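Local atomic coordinates of chloramphenicol acetyltransferase (Aliivibrio fischeri, PDB entry 6PXA), a protein that probably transfers the acetyl group of acetyl-CoA to chloramphenicol, giving chloramphenicol 3-acetate, and binds taurocholic acid. Residues S31-F36 with K40-Q45; Q14-Q19 with I25-Y30. All coordinates share one frame; numbering follows the deposited sequence.

Contact 1 of 2, residues S31-F36 with K40-Q45; sequences SYYSGF and KTFEEQ. With TCH (taurocholic acid), chain M.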
# COMPACT_ATOMS: atom_id res chain seq x y z
N SER B 31 18.65 16.65 1.06
CA SER B 31 17.57 15.68 1.08
C SER B 31 16.28 16.29 0.54
O SER B 31 15.94 17.44 0.87
CB SER B 31 17.37 15.16 2.50
OG SER B 31 18.59 14.62 2.94
N TYR B 32 15.57 15.52 -0.29
CA TYR B 32 14.40 16.02 -1.01
C TYR B 32 13.28 14.99 -0.98
O TYR B 32 13.50 13.78 -0.86
CB TYR B 32 14.74 16.33 -2.48
CG TYR B 32 14.98 15.09 -3.34
CD1 TYR B 32 16.26 14.55 -3.48
CD2 TYR B 32 13.93 14.45 -4.01
CE1 TYR B 32 16.48 13.42 -4.24
CE2 TYR B 32 14.15 13.31 -4.77
CZ TYR B 32 15.42 12.81 -4.90
OH TYR B 32 15.67 11.69 -5.66
N TYR B 33 12.06 15.49 -1.18
CA TYR B 33 10.87 14.66 -1.36
C TYR B 33 10.31 14.93 -2.75
O TYR B 33 10.02 16.09 -3.09
CB TYR B 33 9.83 14.97 -0.27
CG TYR B 33 8.48 14.27 -0.41
CD1 TYR B 33 8.40 12.89 -0.48
CD2 TYR B 33 7.29 15.00 -0.43
CE1 TYR B 33 7.16 12.23 -0.58
CE2 TYR B 33 6.04 14.34 -0.55
CZ TYR B 33 6.00 12.95 -0.62
OH TYR B 33 4.79 12.26 -0.74
N SER B 34 10.13 13.88 -3.54
CA SER B 34 9.53 13.98 -4.87
C SER B 34 8.13 13.38 -4.78
O SER B 34 7.93 12.18 -5.02
CB SER B 34 10.37 13.26 -5.92
OG SER B 34 10.70 11.94 -5.49
N GLY B 35 7.14 14.23 -4.47
CA GLY B 35 5.87 13.73 -3.98
C GLY B 35 4.71 13.94 -4.92
O GLY B 35 3.56 13.90 -4.47
N PHE B 36 4.99 14.15 -6.22
CA PHE B 36 3.93 14.48 -7.17
C PHE B 36 2.75 13.53 -7.10
O PHE B 36 1.59 13.96 -7.13
CB PHE B 36 4.49 14.49 -8.60
CG PHE B 36 3.43 14.68 -9.67
CD1 PHE B 36 2.91 15.94 -9.94
CD2 PHE B 36 2.94 13.59 -10.39
CE1 PHE B 36 1.92 16.11 -10.94
CE2 PHE B 36 1.96 13.76 -11.37
CZ PHE B 36 1.45 15.03 -11.63
N LYS B 40 0.49 16.08 -1.83
CA LYS B 40 0.65 17.00 -0.72
C LYS B 40 2.12 17.12 -0.31
O LYS B 40 2.97 16.34 -0.73
CB LYS B 40 -0.22 16.54 0.45
CG LYS B 40 -1.73 16.72 0.23
CD LYS B 40 -2.52 15.90 1.25
CE LYS B 40 -4.02 16.03 1.08
NZ LYS B 40 -4.54 17.31 1.63
N THR B 41 2.41 18.12 0.53
CA THR B 41 3.77 18.34 0.98
C THR B 41 4.25 17.21 1.88
O THR B 41 3.46 16.46 2.46
CB THR B 41 3.92 19.63 1.80
OG1 THR B 41 3.20 19.48 3.03
CG2 THR B 41 3.41 20.86 1.05
N PHE B 42 5.57 17.15 2.01
CA PHE B 42 6.22 16.17 2.87
C PHE B 42 5.62 16.18 4.28
O PHE B 42 5.30 15.12 4.84
CB PHE B 42 7.72 16.47 2.91
CG PHE B 42 8.52 15.52 3.75
CD1 PHE B 42 8.78 14.25 3.31
CD2 PHE B 42 9.06 15.93 4.96
CE1 PHE B 42 9.53 13.37 4.07
CE2 PHE B 42 9.81 15.06 5.73
CZ PHE B 42 10.05 13.78 5.29
N GLU B 43 5.45 17.37 4.88
CA GLU B 43 4.96 17.44 6.26
C GLU B 43 3.48 17.15 6.40
O GLU B 43 3.03 16.85 7.51
CB GLU B 43 5.25 18.81 6.89
CG GLU B 43 6.71 18.98 7.25
CD GLU B 43 6.95 20.21 8.13
OE1 GLU B 43 6.65 21.34 7.70
OE2 GLU B 43 7.42 20.02 9.26
N GLU B 44 2.70 17.23 5.33
CA GLU B 44 1.28 16.94 5.51
C GLU B 44 0.88 15.55 5.06
O GLU B 44 -0.20 15.10 5.43
CB GLU B 44 0.42 17.99 4.80
CG GLU B 44 0.61 18.10 3.35
CD GLU B 44 0.07 19.40 2.80
OE1 GLU B 44 -0.03 19.53 1.56
OE2 GLU B 44 -0.26 20.29 3.60
N GLN B 45 1.75 14.82 4.37
CA GLN B 45 1.41 13.55 3.72
C GLN B 45 2.36 12.41 4.08
O GLN B 45 1.93 11.29 4.33
CB GLN B 45 1.41 13.78 2.19
CG GLN B 45 1.11 12.56 1.33
CD GLN B 45 -0.33 12.12 1.45
OE1 GLN B 45 -1.21 12.92 1.73
NE2 GLN B 45 -0.57 10.83 1.24
C1 TCH M . 13.06 11.81 -16.06
C2 TCH M . 13.60 13.11 -16.75
C3 TCH M . 15.02 12.87 -17.35
O3 TCH M . 15.51 14.07 -17.82
C4 TCH M . 16.03 12.26 -16.31
C5 TCH M . 15.48 11.02 -15.56
C6 TCH M . 16.48 10.51 -14.49
C7 TCH M . 16.49 11.38 -13.16
O7 TCH M . 17.12 12.59 -13.41
C8 TCH M . 15.06 11.63 -12.63
C9 TCH M . 14.14 12.24 -13.77
C10 TCH M . 14.04 11.28 -14.98
C11 TCH M . 12.77 12.61 -13.18
C12 TCH M . 12.81 13.42 -11.99
O12 TCH M . 13.21 14.74 -12.27
C13 TCH M . 13.88 12.87 -10.88
C14 TCH M . 15.09 12.68 -11.46
C15 TCH M . 16.00 12.12 -10.26
C16 TCH M . 15.57 12.92 -9.13
C17 TCH M . 14.38 13.77 -9.63
C18 TCH M . 13.32 11.56 -10.32
C19 TCH M . 13.50 9.93 -14.52
O1S TCH M . 19.58 20.25 -6.48
C20 TCH M . 13.44 14.01 -8.54
C21 TCH M . 12.19 14.85 -8.92
C22 TCH M . 14.24 14.91 -7.56
C23 TCH M . 14.49 16.31 -8.12
C24 TCH M . 15.31 17.12 -7.13
N24 TCH M . 16.74 16.96 -7.11
O24 TCH M . 14.79 17.85 -6.38
C25 TCH M . 17.56 17.73 -6.18
C26 TCH M . 19.00 17.45 -6.55
S26 TCH M . 20.07 18.78 -5.92
O2S TCH M . 19.88 18.75 -4.28
O3S TCH M . 21.60 18.42 -6.40
O HOH W 1 3.12 13.89 -1.78
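Aromatic packing joins Tyr33, on strand 32-34, to Phe42, in the first turn of helix 42-46. The Tyr33 ring extends from the strand with CG anti to the backbone N (chi1 175°), and its CD2 comes 3.7 Å from Phe42 CB. Phe42 CD1 reaches over one face of the tyrosine, while the two ring planes are inclined at 58°, neither stacked nor edge-to-face. Gly35 CA lies against the other face of the Tyr33 ring, 3.4 Å from its plane and offset toward the rim. Ile79 touches both aromatic side chains, so the pair belongs to the interior of the left-handed beta-helix expected of this hexapeptide-repeat family.

The polar link runs through water 1. It accepts from Tyr33 OH at 2.6 Å and donates to both Gly35 O and Lys40 O, tying Tyr33 and Gly35 to Lys40, just ahead of the helix. Tyr33 OH is also hydrogen-bonded to the backbone N of Gly82. Lys40 O itself sits in the plane of the tyrosine ring, at its edge, 3.7 Å from CE2.

Within 40-45, Thr41 and Glu44 form a capping box: Thr41 N donates to Glu44 OE1 (3.0 Å, 166°), and Glu44 N to Thr41 OG1.

On the ligand side, Tyr32 presents a ring face to taurocholic acid, with CE2 3.2 Å from C22, and Ser34 CB approaches C21. Alternation along the strand thus divides the chemistry: Tyr32 and Ser34 serve the bile-salt pocket, whereas Tyr33 packs against the helix and keeps its buried hydroxyl hydrogen-bonded.

Contact 2 of 2, residues Q14-Q19 with I25-Y30; sequences QNLKEQ and IEVGDY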
# COMPACT_ATOMS: atom_id res chain seq x y z
N GLN B 14 11.30 18.54 -3.86
CA GLN B 14 11.25 19.59 -2.84
C GLN B 14 12.41 19.41 -1.87
O GLN B 14 12.46 18.41 -1.14
CB GLN B 14 9.92 19.56 -2.09
CG GLN B 14 8.92 20.61 -2.54
CD GLN B 14 9.32 22.01 -2.09
OE1 GLN B 14 10.11 22.17 -1.17
NE2 GLN B 14 8.76 23.02 -2.75
N ASN B 15 13.32 20.37 -1.84
CA ASN B 15 14.36 20.38 -0.82
C ASN B 15 13.73 20.47 0.57
O ASN B 15 12.97 21.41 0.85
CB ASN B 15 15.30 21.55 -1.07
CG ASN B 15 16.44 21.62 -0.07
OD1 ASN B 15 16.23 22.00 1.09
ND2 ASN B 15 17.65 21.28 -0.51
N LEU B 16 14.02 19.49 1.42
CA LEU B 16 13.32 19.40 2.70
C LEU B 16 13.84 20.40 3.73
O LEU B 16 13.05 20.93 4.52
CB LEU B 16 13.40 17.98 3.25
CG LEU B 16 12.59 17.01 2.37
CD1 LEU B 16 12.68 15.58 2.86
CD2 LEU B 16 11.15 17.47 2.32
N LYS B 17 15.14 20.65 3.75
CA LYS B 17 15.69 21.51 4.81
C LYS B 17 15.16 22.93 4.72
O LYS B 17 14.96 23.58 5.75
CB LYS B 17 17.22 21.49 4.77
CG LYS B 17 17.85 22.33 5.87
CD LYS B 17 19.32 21.97 6.08
CE LYS B 17 19.96 22.87 7.15
NZ LYS B 17 21.29 22.37 7.57
N GLU B 18 14.93 23.44 3.50
CA GLU B 18 14.39 24.78 3.32
C GLU B 18 12.89 24.86 3.55
O GLU B 18 12.36 25.97 3.67
CB GLU B 18 14.72 25.31 1.92
CG GLU B 18 14.00 24.59 0.78
CD GLU B 18 14.26 25.23 -0.59
OE1 GLU B 18 13.48 24.97 -1.54
OE2 GLU B 18 15.24 26.00 -0.71
N GLN B 19 12.20 23.73 3.61
CA GLN B 19 10.74 23.72 3.69
C GLN B 19 10.21 23.36 5.07
O GLN B 19 9.26 24.00 5.54
CB GLN B 19 10.16 22.74 2.66
CG GLN B 19 8.66 22.69 2.71
CD GLN B 19 8.08 21.80 1.64
OE1 GLN B 19 8.37 20.61 1.57
NE2 GLN B 19 7.25 22.39 0.78
N ILE B 25 10.92 17.70 13.61
CA ILE B 25 11.60 17.11 12.47
C ILE B 25 12.94 17.80 12.27
O ILE B 25 13.04 19.03 12.40
CB ILE B 25 10.78 17.18 11.17
CG1 ILE B 25 9.40 16.60 11.36
CG2 ILE B 25 11.47 16.35 10.09
CD1 ILE B 25 8.50 16.68 10.10
N GLU B 26 13.97 17.01 11.99
CA GLU B 26 15.28 17.51 11.63
C GLU B 26 15.67 16.86 10.30
O GLU B 26 15.67 15.63 10.20
CB GLU B 26 16.30 17.19 12.73
CG GLU B 26 17.72 17.13 12.26
CD GLU B 26 18.65 16.63 13.35
OE1 GLU B 26 18.27 16.71 14.54
OE2 GLU B 26 19.76 16.15 13.02
N VAL B 27 15.97 17.66 9.28
CA VAL B 27 16.35 17.15 7.97
C VAL B 27 17.64 17.83 7.51
O VAL B 27 17.74 19.06 7.57
CB VAL B 27 15.25 17.36 6.91
CG1 VAL B 27 15.66 16.71 5.62
CG2 VAL B 27 13.93 16.80 7.38
N GLY B 28 18.59 17.04 7.03
CA GLY B 28 19.88 17.55 6.61
C GLY B 28 19.93 18.00 5.15
O GLY B 28 18.98 17.84 4.36
N ASP B 29 21.09 18.56 4.78
CA ASP B 29 21.24 19.24 3.50
C ASP B 29 20.91 18.33 2.32
O ASP B 29 21.24 17.14 2.33
CB ASP B 29 22.66 19.76 3.32
CG ASP B 29 23.09 20.71 4.41
OD1 ASP B 29 22.25 21.43 4.96
OD2 ASP B 29 24.30 20.76 4.68
N TYR B 30 20.28 18.93 1.31
CA TYR B 30 20.03 18.37 -0.03
C TYR B 30 18.95 17.30 -0.06
O TYR B 30 18.34 17.09 -1.11
CB TYR B 30 21.35 17.86 -0.63
CG TYR B 30 22.33 19.02 -0.86
CD1 TYR B 30 22.15 19.91 -1.90
CD2 TYR B 30 23.41 19.23 -0.01
CE1 TYR B 30 23.00 20.97 -2.11
CE2 TYR B 30 24.29 20.29 -0.21
CZ TYR B 30 24.07 21.16 -1.26
OH TYR B 30 24.93 22.22 -1.47
O HOH W 2 20.04 21.68 1.22
O HOH W 3 17.02 19.01 2.56
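With its CG anti to the backbone N (chi1 -178°) and every later torsion extended, Lys17 runs its chain past the carbonyl of Val27 to Asp29. Asp29 turns its carboxylate back by placing CG beside its own backbone N (chi1 -59°), and the two side chains lie alongside each other, pointing the same way. In the left-handed beta-helix expected of this family, the contact joins two faces of one end of the coil: within this chain, strand 14-15 is outermost in one sheet and strand 25-27 in another, where it pairs with strand 71-73.

Lys17 NZ and Asp29 OD1 form a salt bridge of 2.9 Å, the oxygen being met on its syn side, 27° out of the carboxylate plane. On the buried side of the contact, Leu16 and Val27 supply the apolar part, CB of the leucine lying 3.5 Å from CG1 of the valine. Ile73 packs on Val27, continuing this layer into the interior.

Asn15 holds the turn on its own side of the contact. Its OD1 accepts from Glu18 N at 3.1 Å, an Asx motif, while ND2 comes 3.8 Å from Tyr30 CA. The Tyr30 ring meets Phe76 nearly parallel and Phe108 of the second subunit at a steeper angle; its side chain also touches taurocholic acid.

Two waters bridge the segments. Water 3 accepts from Lys17 N and lies 2.9 Å from Gly28 O, to which it can donate, though other acceptors compete for its protons. Water 2 takes hydrogen bonds from Asn15 ND2 at 3.0 Å and from Tyr30 N at 2.8 Å.

Overall arrangement
Both segments of contact 2 come ahead of those of contact 1 in sequence, and the centres of the two contacts lie 10 Å apart. Strands 14-15 and 32-34 are antiparallel neighbours in one sheet: Leu16 N to Ser31 O and Gln14 N to Tyr33 O, each 2.9 Å, are probable hydrogen bonds between the two contacts. Inside, Leu16 CD2 meets Phe42 CG at 3.6 Å, connecting the apolar layers of both. On the outer side, Tyr32 and Ser34 from contact 1 and Tyr30 from contact 2 line the same taurocholic acid pocket. The second subunit completes this site, with Ser104 N of that subunit bonding the ligand, as does Leu11 O of this chain.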